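Local coordinates for protein RsfP (Uncultured bacterium, PDB 4GLJ) that binds the dye rhodamine B and probably cleaves 5'-methylthioadenosine with phosphate into adenine and 5-methylthioribose 1-phosphate, as methylthioadenosine phosphorylases do, at residues S95-L106 against R189-N200; K86-V96 against A210-L219. One frame throughout, in Å; residues are numbered along the deposited sequence.

Contact 1 (S95-L106 against R189-N200); sequences SVSAVGSLQETL and RQMQADIIGMTN. With RHB (N-[9-(2-carboxyphenyl)-6-(diethylamino)-3H-xanthen-3-ylidene]-N-ethylethanaminium), chain C; PO4 (phosphate ion), chain D.
The Arg189 guanidinium meets Leu102 and Gln103 with its NH1 corner. Its edge carries water 2 in the plane and, close to the plane, Leu102 O, which accepts from NH1 at 2.6 Å; Trp226 makes a cation-pi contact with the same group. The Gln103 amide, turned 34° from the guanidinium, gives NE2 to Ala193 O (3.1 Å), which lies in the amide plane. The bend at chi2 (-61°) folds the chain back to make this reach, and water 1 joins NE2 to Arg189 O. Long polar chains suit this partly exposed end, where they bind backbone carbonyls. At the other end, the buried Asn200 amide uses both its atoms: OD1 accepts from Ser95 OG at 2.7 Å, tilted from the carbonyl plane, and ND2 gives to Ser97 OG at 2.8 Å. The two small hydroxyls also bond to each other, and Thr216 OG1 is a further partner of OD1, which fixes the rotation of the amide.

Between these ends the strands pair antiparallel. Gly100 and Ile196 form the hydrogen-bonded pair, Gly100 N to Ile196 O being 2.9 Å, and Ser101 with Ile195 the non-hydrogen-bonded one. Leu102 CD1 packs on Ala193 CB (3.8 Å), and branched Val99 sets CG2 on Ile195 CB (3.8 Å). A CB at Gly100 would lie tight against Ile196 CG2 and, in this complex, run into rhodamine B.

Ala98 N gives a hydrogen bond to phosphate O2 (2.9 Å), with Ser22, Arg64 and His65 as further ligands, consistent with the phosphate site beside the nucleoside pocket in this family.

Contact 2 (K86-V96 against A210-L219); sequences KTLGVRYIVSV and ASIAYATLAL
Strands 92-96 and 213-219 run parallel, pairing Tyr92 with Ala213 through to Val96 with Leu217. Five backbone hydrogen bonds alternate between them, from Ala213 N to Arg91 O (3.0 Å) to Leu217 N to Ser95 O (2.7 Å).

Apolar packing fills both faces. Ile93 lays CG2 against Tyr214 CD2 (3.6 Å), and its CG1 meets Ile212 CG2 (3.6 Å). On the face of Val94, Val96 CG1 touches Leu219 CD1 (3.9 Å), branched aliphatics suiting a buried sheet.

Among the polar contacts, the small Ser95 brings its CB to 3.2 Å from Tyr214 OH, whose hydrogen-bond partner is Glu203. The polar side-chain bond is Lys86 NZ to Ala210 O at 2.9 Å. A bend at chi2 (69°) brings the lysine chain to this carbonyl just beyond helix 200-209, where a positive charge is probably favoured. On the way Lys86 CD passes Ile212 CD1 at 4.0 Å. A methionine in its place would probably leave Ala210 O without its ammonium partner at the end of that helix.

Around the pair, strand 16-20 borders strand 92-101 and strand 111-119 borders strand 213-221, while helix 237-263 covers Tyr92, Val96, Leu217 and Leu219.

From the N terminus, contact 2 opens at the end of helix 78-87 and continues through the first half of strand 92-101, whose second half opens contact 1; Ser95 and Val96 belong to both. The chain returns at 189-200 to close contact 1, runs through helix 200-209, and closes contact 2 at 210-219, so the smaller loop sits wholly within the larger. Strand 92-101 thus pairs parallel with strand 213-221 and antiparallel with the short strand 195-197, tying them into one sheet. The contacts also touch directly: Asn200 OD1 probably bonds Thr216 OG1 (2.7 Å), and Ala218 packs on Val99 and Ile195. Contact 2 lies nearer the chain's centre; contact 1 contributes residues to the ligand pocket.

Contact 1 (S95-L106 against R189-N200)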
loop_
_atom_site.group_PDB
_atom_site.type_symbol
_atom_site.label_atom_id
_atom_site.label_comp_id
_atom_site.label_asym_id
_atom_site.label_seq_id
_atom_site.Cartn_x
_atom_site.Cartn_y
_atom_site.Cartn_z
ATOM N N SER A 95 1.588 5.356 -23.825
ATOM C CA SER A 95 2.215 6.029 -22.671
ATOM C C SER A 95 3.731 5.874 -22.899
ATOM O O SER A 95 4.247 4.780 -23.175
ATOM C CB SER A 95 1.877 5.216 -21.396
ATOM O OG SER A 95 2.951 5.421 -20.444
ATOM N N VAL A 96 4.443 6.954 -22.783
ATOM C CA VAL A 96 5.845 6.933 -23.025
ATOM C C VAL A 96 6.495 7.301 -21.726
ATOM O O VAL A 96 6.283 8.421 -21.247
ATOM C CB VAL A 96 6.262 7.920 -24.134
ATOM C CG1 VAL A 96 7.783 7.798 -24.297
ATOM C CG2 VAL A 96 5.501 7.618 -25.460
ATOM N N SER A 97 7.199 6.341 -21.109
ATOM C CA SER A 97 7.650 6.492 -19.723
ATOM C C SER A 97 9.111 6.126 -19.473
ATOM O O SER A 97 9.592 5.098 -20.001
ATOM C CB SER A 97 6.820 5.569 -18.865
ATOM O OG SER A 97 5.507 6.047 -19.003
ATOM N N ALA A 98 9.774 6.911 -18.612
ATOM C CA ALA A 98 11.167 6.646 -18.261
ATOM C C ALA A 98 11.104 5.554 -17.199
ATOM O O ALA A 98 10.218 5.605 -16.280
ATOM C CB ALA A 98 11.848 7.891 -17.677
ATOM N N VAL A 99 11.987 4.559 -17.313
ATOM C CA VAL A 99 12.012 3.483 -16.313
ATOM C C VAL A 99 13.440 3.140 -15.917
ATOM O O VAL A 99 14.447 3.504 -16.583
ATOM C CB VAL A 99 11.327 2.158 -16.797
ATOM C CG1 VAL A 99 9.831 2.406 -17.014
ATOM C CG2 VAL A 99 12.089 1.559 -18.001
ATOM N N GLY A 100 13.529 2.500 -14.764
ATOM C CA GLY A 100 14.782 1.894 -14.353
ATOM C C GLY A 100 14.799 0.451 -14.736
ATOM O O GLY A 100 13.773 -0.209 -14.756
ATOM N N SER A 101 15.971 -0.082 -15.014
ATOM C CA SER A 101 16.057 -1.507 -15.355
ATOM C C SER A 101 16.344 -2.351 -14.120
ATOM O O SER A 101 17.188 -1.984 -13.270
ATOM C CB SER A 101 17.221 -1.759 -16.341
ATOM O OG SER A 101 17.544 -3.175 -16.361
ATOM N N LEU A 102 15.664 -3.472 -14.012
ATOM C CA LEU A 102 15.973 -4.473 -12.967
ATOM C C LEU A 102 16.697 -5.694 -13.534
ATOM O O LEU A 102 16.935 -6.662 -12.823
ATOM C CB LEU A 102 14.641 -4.935 -12.321
ATOM C CG LEU A 102 13.814 -3.850 -11.600
ATOM C CD1 LEU A 102 12.398 -4.315 -11.283
ATOM C CD2 LEU A 102 14.566 -3.404 -10.321
ATOM N N GLN A 103 17.146 -5.657 -14.788
ATOM C CA GLN A 103 17.680 -6.855 -15.427
ATOM C C GLN A 103 18.932 -6.433 -16.215
ATOM O O GLN A 103 18.940 -5.405 -16.946
ATOM C CB GLN A 103 16.627 -7.473 -16.397
ATOM C CG GLN A 103 15.314 -7.954 -15.779
ATOM C CD GLN A 103 15.554 -9.063 -14.746
ATOM O OE1 GLN A 103 16.533 -9.785 -14.862
ATOM N NE2 GLN A 103 14.699 -9.158 -13.701
ATOM N N GLU A 104 19.986 -7.221 -16.055
ATOM C CA GLU A 104 21.258 -6.988 -16.792
ATOM C C GLU A 104 21.146 -6.719 -18.290
ATOM O O GLU A 104 21.852 -5.884 -18.882
ATOM C CB GLU A 104 22.186 -8.170 -16.573
ATOM C CG GLU A 104 23.585 -7.800 -16.999
ATOM C CD GLU A 104 24.064 -6.486 -16.345
ATOM O OE1 GLU A 104 23.940 -6.340 -15.083
ATOM O OE2 GLU A 104 24.568 -5.610 -17.106
ATOM N N THR A 105 20.273 -7.470 -18.930
ATOM C CA THR A 105 20.137 -7.361 -20.376
ATOM C C THR A 105 19.294 -6.168 -20.828
ATOM O O THR A 105 19.258 -5.877 -22.014
ATOM C CB THR A 105 19.444 -8.600 -20.899
ATOM O OG1 THR A 105 18.276 -8.776 -20.098
ATOM C CG2 THR A 105 20.399 -9.807 -20.778
ATOM N N LEU A 106 18.586 -5.488 -19.909
ATOM C CA LEU A 106 17.891 -4.226 -20.268
ATOM C C LEU A 106 18.776 -3.048 -19.885
ATOM O O LEU A 106 18.886 -2.680 -18.669
ATOM C CB LEU A 106 16.531 -4.110 -19.583
ATOM C CG LEU A 106 15.705 -5.391 -19.706
ATOM C CD1 LEU A 106 14.449 -5.299 -18.871
ATOM C CD2 LEU A 106 15.321 -5.630 -21.142
ATOM N N ARG A 189 13.054 -7.793 -8.288
ATOM C CA ARG A 189 13.679 -8.879 -9.063
ATOM C C ARG A 189 13.155 -10.281 -8.718
ATOM O O ARG A 189 12.947 -11.130 -9.640
ATOM C CB ARG A 189 15.239 -8.832 -8.994
ATOM C CG ARG A 189 15.887 -7.561 -9.576
ATOM C CD ARG A 189 17.446 -7.524 -9.492
ATOM N NE ARG A 189 18.005 -8.863 -9.707
ATOM C CZ ARG A 189 18.418 -9.395 -10.865
ATOM N NH1 ARG A 189 18.395 -8.706 -12.016
ATOM N NH2 ARG A 189 18.885 -10.647 -10.875
ATOM N N GLN A 190 12.949 -10.573 -7.419
ATOM C CA GLN A 190 12.490 -11.891 -7.004
ATOM C C GLN A 190 11.012 -12.073 -7.476
ATOM O O GLN A 190 10.543 -13.205 -7.718
ATOM C CB GLN A 190 12.674 -12.022 -5.463
ATOM C CG GLN A 190 11.935 -13.188 -4.823
ATOM C CD GLN A 190 12.066 -13.190 -3.299
ATOM O OE1 GLN A 190 13.108 -12.819 -2.755
ATOM N NE2 GLN A 190 11.009 -13.581 -2.616
ATOM N N MET A 191 10.292 -10.962 -7.636
ATOM C CA MET A 191 8.878 -11.032 -8.102
ATOM C C MET A 191 8.861 -11.129 -9.625
ATOM O O MET A 191 7.809 -11.094 -10.195
ATOM C CB MET A 191 8.100 -9.753 -7.755
ATOM C CG MET A 191 7.837 -9.507 -6.283
ATOM S SD MET A 191 7.548 -7.739 -5.960
ATOM C CE MET A 191 6.471 -7.224 -7.232
ATOM N N GLN A 192 10.031 -11.212 -10.258
ATOM C CA GLN A 192 10.171 -11.306 -11.747
ATOM C C GLN A 192 9.775 -10.025 -12.471
ATOM O O GLN A 192 9.298 -10.101 -13.578
ATOM C CB GLN A 192 9.284 -12.400 -12.343
ATOM C CG GLN A 192 9.169 -13.662 -11.536
ATOM C CD GLN A 192 10.344 -14.538 -11.769
ATOM O OE1 GLN A 192 10.248 -15.512 -12.492
ATOM N NE2 GLN A 192 11.481 -14.180 -11.175
ATOM N N ALA A 193 9.888 -8.879 -11.840
ATOM C CA ALA A 193 9.684 -7.659 -12.541
ATOM C C ALA A 193 10.985 -7.326 -13.320
ATOM O O ALA A 193 12.075 -7.653 -12.845
ATOM C CB ALA A 193 9.373 -6.544 -11.552
ATOM N N ASP A 194 10.876 -6.554 -14.415
ATOM C CA ASP A 194 11.998 -6.297 -15.323
ATOM C C ASP A 194 12.405 -4.818 -15.358
ATOM O O ASP A 194 13.575 -4.506 -15.563
ATOM C CB ASP A 194 11.577 -6.742 -16.732
ATOM C CG ASP A 194 11.312 -8.253 -16.787
ATOM O OD1 ASP A 194 10.173 -8.669 -17.110
ATOM O OD2 ASP A 194 12.261 -9.031 -16.445
ATOM N N ILE A 195 11.426 -3.946 -15.188
ATOM C CA ILE A 195 11.599 -2.504 -15.198
ATOM C C ILE A 195 10.690 -1.909 -14.085
ATOM O O ILE A 195 9.698 -2.520 -13.701
ATOM C CB ILE A 195 11.266 -1.897 -16.566
ATOM C CG1 ILE A 195 9.794 -2.167 -16.967
ATOM C CG2 ILE A 195 12.274 -2.427 -17.622
ATOM C CD1 ILE A 195 9.330 -1.581 -18.307
ATOM N N ILE A 196 11.069 -0.721 -13.629
ATOM C CA ILE A 196 10.455 -0.006 -12.567
ATOM C C ILE A 196 10.139 1.412 -12.956
ATOM O O ILE A 196 11.015 2.189 -13.443
ATOM C CB ILE A 196 11.311 -0.085 -11.259
ATOM C CG1 ILE A 196 10.648 0.739 -10.105
ATOM C CG2 ILE A 196 12.753 0.366 -11.488
ATOM C CD1 ILE A 196 11.006 0.128 -8.769
ATOM N N GLY A 197 8.907 1.818 -12.698
ATOM C CA GLY A 197 8.552 3.210 -12.970
ATOM C C GLY A 197 7.574 3.685 -11.873
ATOM O O GLY A 197 7.344 2.951 -10.919
ATOM N N MET A 198 7.065 4.928 -11.980
ATOM C CA MET A 198 6.224 5.492 -10.887
ATOM C C MET A 198 4.878 5.943 -11.390
ATOM O O MET A 198 4.080 6.496 -10.597
ATOM C CB MET A 198 6.969 6.664 -10.227
ATOM C CG MET A 198 8.335 6.250 -9.635
ATOM S SD MET A 198 9.091 7.632 -8.771
ATOM C CE MET A 198 10.598 6.850 -8.256
ATOM N N THR A 199 4.631 5.792 -12.702
ATOM C CA THR A 199 3.452 6.534 -13.242
ATOM C C THR A 199 2.370 5.688 -13.980
ATOM O O THR A 199 1.215 6.170 -14.122
ATOM C CB THR A 199 3.896 7.649 -14.256
ATOM O OG1 THR A 199 4.694 7.019 -15.297
ATOM C CG2 THR A 199 4.712 8.686 -13.592
ATOM N N ASN A 200 2.715 4.492 -14.486
ATOM C CA ASN A 200 1.770 3.825 -15.371
ATOM C C ASN A 200 0.621 3.128 -14.629
ATOM O O ASN A 200 -0.348 2.704 -15.257
ATOM C CB ASN A 200 2.510 2.936 -16.389
ATOM C CG ASN A 200 3.192 3.803 -17.505
ATOM O OD1 ASN A 200 3.164 3.430 -18.658
ATOM N ND2 ASN A 200 3.646 5.048 -17.165
HETATM O O2 RHB C . 19.250 6.295 -13.452
HETATM C C26 RHB C . 19.570 7.419 -13.901
HETATM C C19 RHB C . 18.463 8.435 -13.969
HETATM C C14 RHB C . 17.302 8.169 -13.288
HETATM C C15 RHB C . 16.254 9.081 -13.322
HETATM C C16 RHB C . 16.339 10.252 -14.066
HETATM C C17 RHB C . 17.505 10.520 -14.774
HETATM C C18 RHB C . 18.552 9.605 -14.723
HETATM C C9 RHB C . 17.177 6.956 -12.446
HETATM C C8 RHB C . 18.317 6.507 -11.618
HETATM C C13 RHB C . 19.503 7.223 -11.705
HETATM C C12 RHB C . 20.605 6.822 -10.969
HETATM C C11 RHB C . 20.532 5.714 -10.132
HETATM N N1 RHB C . 21.717 5.392 -9.414
HETATM C C35 RHB C . 22.157 6.541 -8.594
HETATM C C36 RHB C . 23.358 7.243 -9.201
HETATM C C22 RHB C . 21.580 4.205 -8.541
HETATM C C23 RHB C . 22.256 4.441 -7.201
HETATM C C10 RHB C . 19.323 4.989 -10.045
HETATM C C7 RHB C . 18.186 5.385 -10.790
HETATM O O1 RHB C . 16.967 4.686 -10.743
HETATM C C1 RHB C . 15.846 5.077 -11.489
HETATM C C2 RHB C . 15.911 6.199 -12.341
HETATM C C6 RHB C . 14.624 4.386 -11.431
HETATM C C5 RHB C . 13.558 4.858 -12.224
HETATM C C4 RHB C . 13.645 5.954 -13.062
HETATM C C3 RHB C . 14.838 6.635 -13.116
HETATM N N2 RHB C . 12.314 4.265 -12.155
HETATM C C24 RHB C . 12.280 3.896 -10.756
HETATM C C25 RHB C . 10.967 4.384 -10.218
HETATM C C33 RHB C . 11.339 5.357 -12.189
HETATM C C34 RHB C . 11.321 6.046 -13.546
HETATM O O3 RHB C . 20.742 7.666 -14.302
HETATM P P PO4 D . 7.426 9.029 -16.285
HETATM O O1 PO4 D . 8.388 9.479 -15.225
HETATM O O2 PO4 D . 8.262 9.090 -17.542
HETATM O O3 PO4 D . 7.020 7.661 -15.884
HETATM O O4 PO4 D . 6.216 9.947 -16.430
HETATM O O HOH W 1 14.330 -11.273 -11.918
HETATM O O HOH W 2 19.845 -9.524 -14.498
#

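Contact 2 (K86-V96 against A210-L219)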
loop_
_atom_site.group_PDB
_atom_site.type_symbol
_atom_site.label_atom_id
_atom_site.label_comp_id
_atom_site.label_asym_id
_atom_site.label_seq_id
_atom_site.Cartn_x
_atom_site.Cartn_y
_atom_site.Cartn_z
ATOM N N LYS A 86 -10.626 10.542 -22.982
ATOM C CA LYS A 86 -11.953 10.011 -23.332
ATOM C C LYS A 86 -12.915 11.008 -23.978
ATOM O O LYS A 86 -13.548 10.671 -24.984
ATOM C CB LYS A 86 -12.634 9.338 -22.110
ATOM C CG LYS A 86 -13.877 8.581 -22.548
ATOM C CD LYS A 86 -13.438 7.355 -23.403
ATOM C CE LYS A 86 -14.724 6.566 -23.747
ATOM N NZ LYS A 86 -14.417 5.265 -24.444
ATOM N N THR A 87 -13.016 12.225 -23.465
ATOM C CA THR A 87 -13.907 13.199 -24.054
ATOM C C THR A 87 -13.491 13.579 -25.482
ATOM O O THR A 87 -14.322 14.055 -26.266
ATOM C CB THR A 87 -14.065 14.494 -23.231
ATOM O OG1 THR A 87 -12.857 15.271 -23.296
ATOM C CG2 THR A 87 -14.465 14.192 -21.781
ATOM N N LEU A 88 -12.238 13.336 -25.845
ATOM C CA LEU A 88 -11.788 13.692 -27.222
ATOM C C LEU A 88 -12.083 12.536 -28.186
ATOM O O LEU A 88 -11.857 12.638 -29.381
ATOM C CB LEU A 88 -10.270 14.005 -27.182
ATOM C CG LEU A 88 -9.885 15.322 -26.472
ATOM C CD1 LEU A 88 -8.377 15.484 -26.226
ATOM C CD2 LEU A 88 -10.408 16.480 -27.330
ATOM N N GLY A 89 -12.531 11.402 -27.645
ATOM C CA GLY A 89 -12.816 10.204 -28.436
ATOM C C GLY A 89 -11.632 9.293 -28.652
ATOM O O GLY A 89 -11.620 8.451 -29.542
ATOM N N VAL A 90 -10.609 9.442 -27.818
ATOM C CA VAL A 90 -9.388 8.651 -27.970
ATOM C C VAL A 90 -9.737 7.188 -27.735
ATOM O O VAL A 90 -10.443 6.837 -26.778
ATOM C CB VAL A 90 -8.322 9.131 -26.935
ATOM C CG1 VAL A 90 -7.116 8.190 -26.840
ATOM C CG2 VAL A 90 -7.903 10.572 -27.303
ATOM N N ARG A 91 -9.261 6.349 -28.629
ATOM C CA ARG A 91 -9.497 4.925 -28.593
ATOM C C ARG A 91 -8.174 4.213 -28.310
ATOM O O ARG A 91 -8.171 3.059 -27.909
ATOM C CB ARG A 91 -10.052 4.490 -29.959
ATOM C CG ARG A 91 -11.422 5.121 -30.243
ATOM C CD ARG A 91 -11.855 4.928 -31.685
ATOM N NE ARG A 91 -11.809 3.524 -32.031
ATOM C CZ ARG A 91 -11.177 3.010 -33.066
ATOM N NH1 ARG A 91 -10.551 3.772 -33.944
ATOM N NH2 ARG A 91 -11.192 1.716 -33.202
ATOM N N TYR A 92 -7.071 4.925 -28.558
ATOM C CA TYR A 92 -5.729 4.317 -28.357
ATOM C C TYR A 92 -4.835 5.275 -27.631
ATOM O O TYR A 92 -4.738 6.408 -28.006
ATOM C CB TYR A 92 -5.011 3.958 -29.664
ATOM C CG TYR A 92 -5.838 3.029 -30.596
ATOM C CD1 TYR A 92 -5.884 1.635 -30.390
ATOM C CD2 TYR A 92 -6.633 3.581 -31.606
ATOM C CE1 TYR A 92 -6.632 0.801 -31.235
ATOM C CE2 TYR A 92 -7.415 2.773 -32.465
ATOM C CZ TYR A 92 -7.385 1.396 -32.275
ATOM O OH TYR A 92 -8.134 0.610 -33.114
ATOM N N ILE A 93 -4.182 4.791 -26.556
ATOM C CA ILE A 93 -3.128 5.583 -25.841
ATOM C C ILE A 93 -1.794 4.854 -25.889
ATOM O O ILE A 93 -1.737 3.653 -25.615
ATOM C CB ILE A 93 -3.484 5.800 -24.328
ATOM C CG1 ILE A 93 -4.718 6.705 -24.268
ATOM C CG2 ILE A 93 -2.312 6.446 -23.570
ATOM C CD1 ILE A 93 -5.299 6.833 -22.845
ATOM N N VAL A 94 -0.742 5.599 -26.230
ATOM C CA VAL A 94 0.606 5.154 -26.011
ATOM C C VAL A 94 1.184 6.014 -24.892
ATOM O O VAL A 94 1.341 7.205 -25.001
ATOM C CB VAL A 94 1.524 5.260 -27.262
ATOM C CG1 VAL A 94 2.950 4.748 -26.927
ATOM C CG2 VAL A 94 0.935 4.392 -28.380
ATOM N N SER A 95 1.588 5.356 -23.825
ATOM C CA SER A 95 2.215 6.029 -22.671
ATOM C C SER A 95 3.731 5.874 -22.899
ATOM O O SER A 95 4.247 4.780 -23.175
ATOM C CB SER A 95 1.877 5.216 -21.396
ATOM O OG SER A 95 2.951 5.421 -20.444
ATOM N N VAL A 96 4.443 6.954 -22.783
ATOM C CA VAL A 96 5.845 6.933 -23.025
ATOM C C VAL A 96 6.495 7.301 -21.726
ATOM O O VAL A 96 6.283 8.421 -21.247
ATOM C CB VAL A 96 6.262 7.920 -24.134
ATOM C CG1 VAL A 96 7.783 7.798 -24.297
ATOM C CG2 VAL A 96 5.501 7.618 -25.460
ATOM N N ALA A 210 -12.027 3.237 -18.835
ATOM C CA ALA A 210 -12.527 4.170 -19.829
ATOM C C ALA A 210 -12.654 3.541 -21.204
ATOM O O ALA A 210 -12.885 4.253 -22.190
ATOM C CB ALA A 210 -11.637 5.385 -19.920
ATOM N N SER A 211 -12.502 2.218 -21.277
ATOM C CA SER A 211 -12.564 1.455 -22.550
ATOM C C SER A 211 -11.568 1.978 -23.621
ATOM O O SER A 211 -11.885 2.004 -24.806
ATOM C CB SER A 211 -14.019 1.472 -23.079
ATOM O OG SER A 211 -14.901 0.840 -22.139
ATOM N N ILE A 212 -10.364 2.370 -23.211
ATOM C CA ILE A 212 -9.342 2.864 -24.140
ATOM C C ILE A 212 -8.166 1.901 -24.155
ATOM O O ILE A 212 -7.674 1.522 -23.092
ATOM C CB ILE A 212 -8.814 4.242 -23.716
ATOM C CG1 ILE A 212 -9.922 5.282 -23.641
ATOM C CG2 ILE A 212 -7.666 4.705 -24.633
ATOM C CD1 ILE A 212 -9.533 6.630 -22.977
ATOM N N ALA A 213 -7.701 1.517 -25.333
ATOM C CA ALA A 213 -6.610 0.600 -25.464
ATOM C C ALA A 213 -5.368 1.344 -25.076
ATOM O O ALA A 213 -5.173 2.483 -25.449
ATOM C CB ALA A 213 -6.523 0.065 -26.922
ATOM N N TYR A 214 -4.522 0.708 -24.281
ATOM C CA TYR A 214 -3.455 1.431 -23.622
ATOM C C TYR A 214 -2.275 0.504 -23.592
ATOM O O TYR A 214 -2.378 -0.666 -23.173
ATOM C CB TYR A 214 -3.841 1.810 -22.186
ATOM C CG TYR A 214 -2.743 2.472 -21.322
ATOM C CD1 TYR A 214 -1.749 1.664 -20.694
ATOM C CD2 TYR A 214 -2.764 3.825 -21.077
ATOM C CE1 TYR A 214 -0.748 2.222 -19.916
ATOM C CE2 TYR A 214 -1.773 4.436 -20.301
ATOM C CZ TYR A 214 -0.775 3.618 -19.707
ATOM O OH TYR A 214 0.167 4.215 -18.863
ATOM N N ALA A 215 -1.130 1.018 -24.063
ATOM C CA ALA A 215 0.137 0.276 -23.933
ATOM C C ALA A 215 1.296 1.234 -23.660
ATOM O O ALA A 215 1.166 2.462 -23.801
ATOM C CB ALA A 215 0.424 -0.655 -25.128
ATOM N N THR A 216 2.451 0.680 -23.296
ATOM C CA THR A 216 3.541 1.539 -22.760
ATOM C C THR A 216 4.788 1.344 -23.635
ATOM O O THR A 216 5.134 0.227 -23.968
ATOM C CB THR A 216 3.860 1.136 -21.302
ATOM O OG1 THR A 216 2.706 1.502 -20.480
ATOM C CG2 THR A 216 5.083 1.931 -20.770
ATOM N N LEU A 217 5.380 2.454 -24.023
ATOM C CA LEU A 217 6.735 2.439 -24.562
ATOM C C LEU A 217 7.696 2.944 -23.418
ATOM O O LEU A 217 7.704 4.130 -23.085
ATOM C CB LEU A 217 6.805 3.385 -25.778
ATOM C CG LEU A 217 8.193 3.618 -26.410
ATOM C CD1 LEU A 217 8.680 2.298 -26.983
ATOM C CD2 LEU A 217 8.136 4.677 -27.510
ATOM N N ALA A 218 8.443 2.015 -22.804
ATOM C CA ALA A 218 9.313 2.352 -21.661
ATOM C C ALA A 218 10.724 2.651 -22.170
ATOM O O ALA A 218 11.249 1.929 -23.025
ATOM C CB ALA A 218 9.306 1.223 -20.654
ATOM N N LEU A 219 11.311 3.695 -21.628
ATOM C CA LEU A 219 12.630 4.145 -22.001
ATOM C C LEU A 219 13.550 3.919 -20.794
ATOM O O LEU A 219 13.377 4.515 -19.753
ATOM C CB LEU A 219 12.582 5.654 -22.293
ATOM C CG LEU A 219 11.405 6.139 -23.164
ATOM C CD1 LEU A 219 11.549 7.639 -23.424
ATOM C CD2 LEU A 219 11.398 5.355 -24.470
#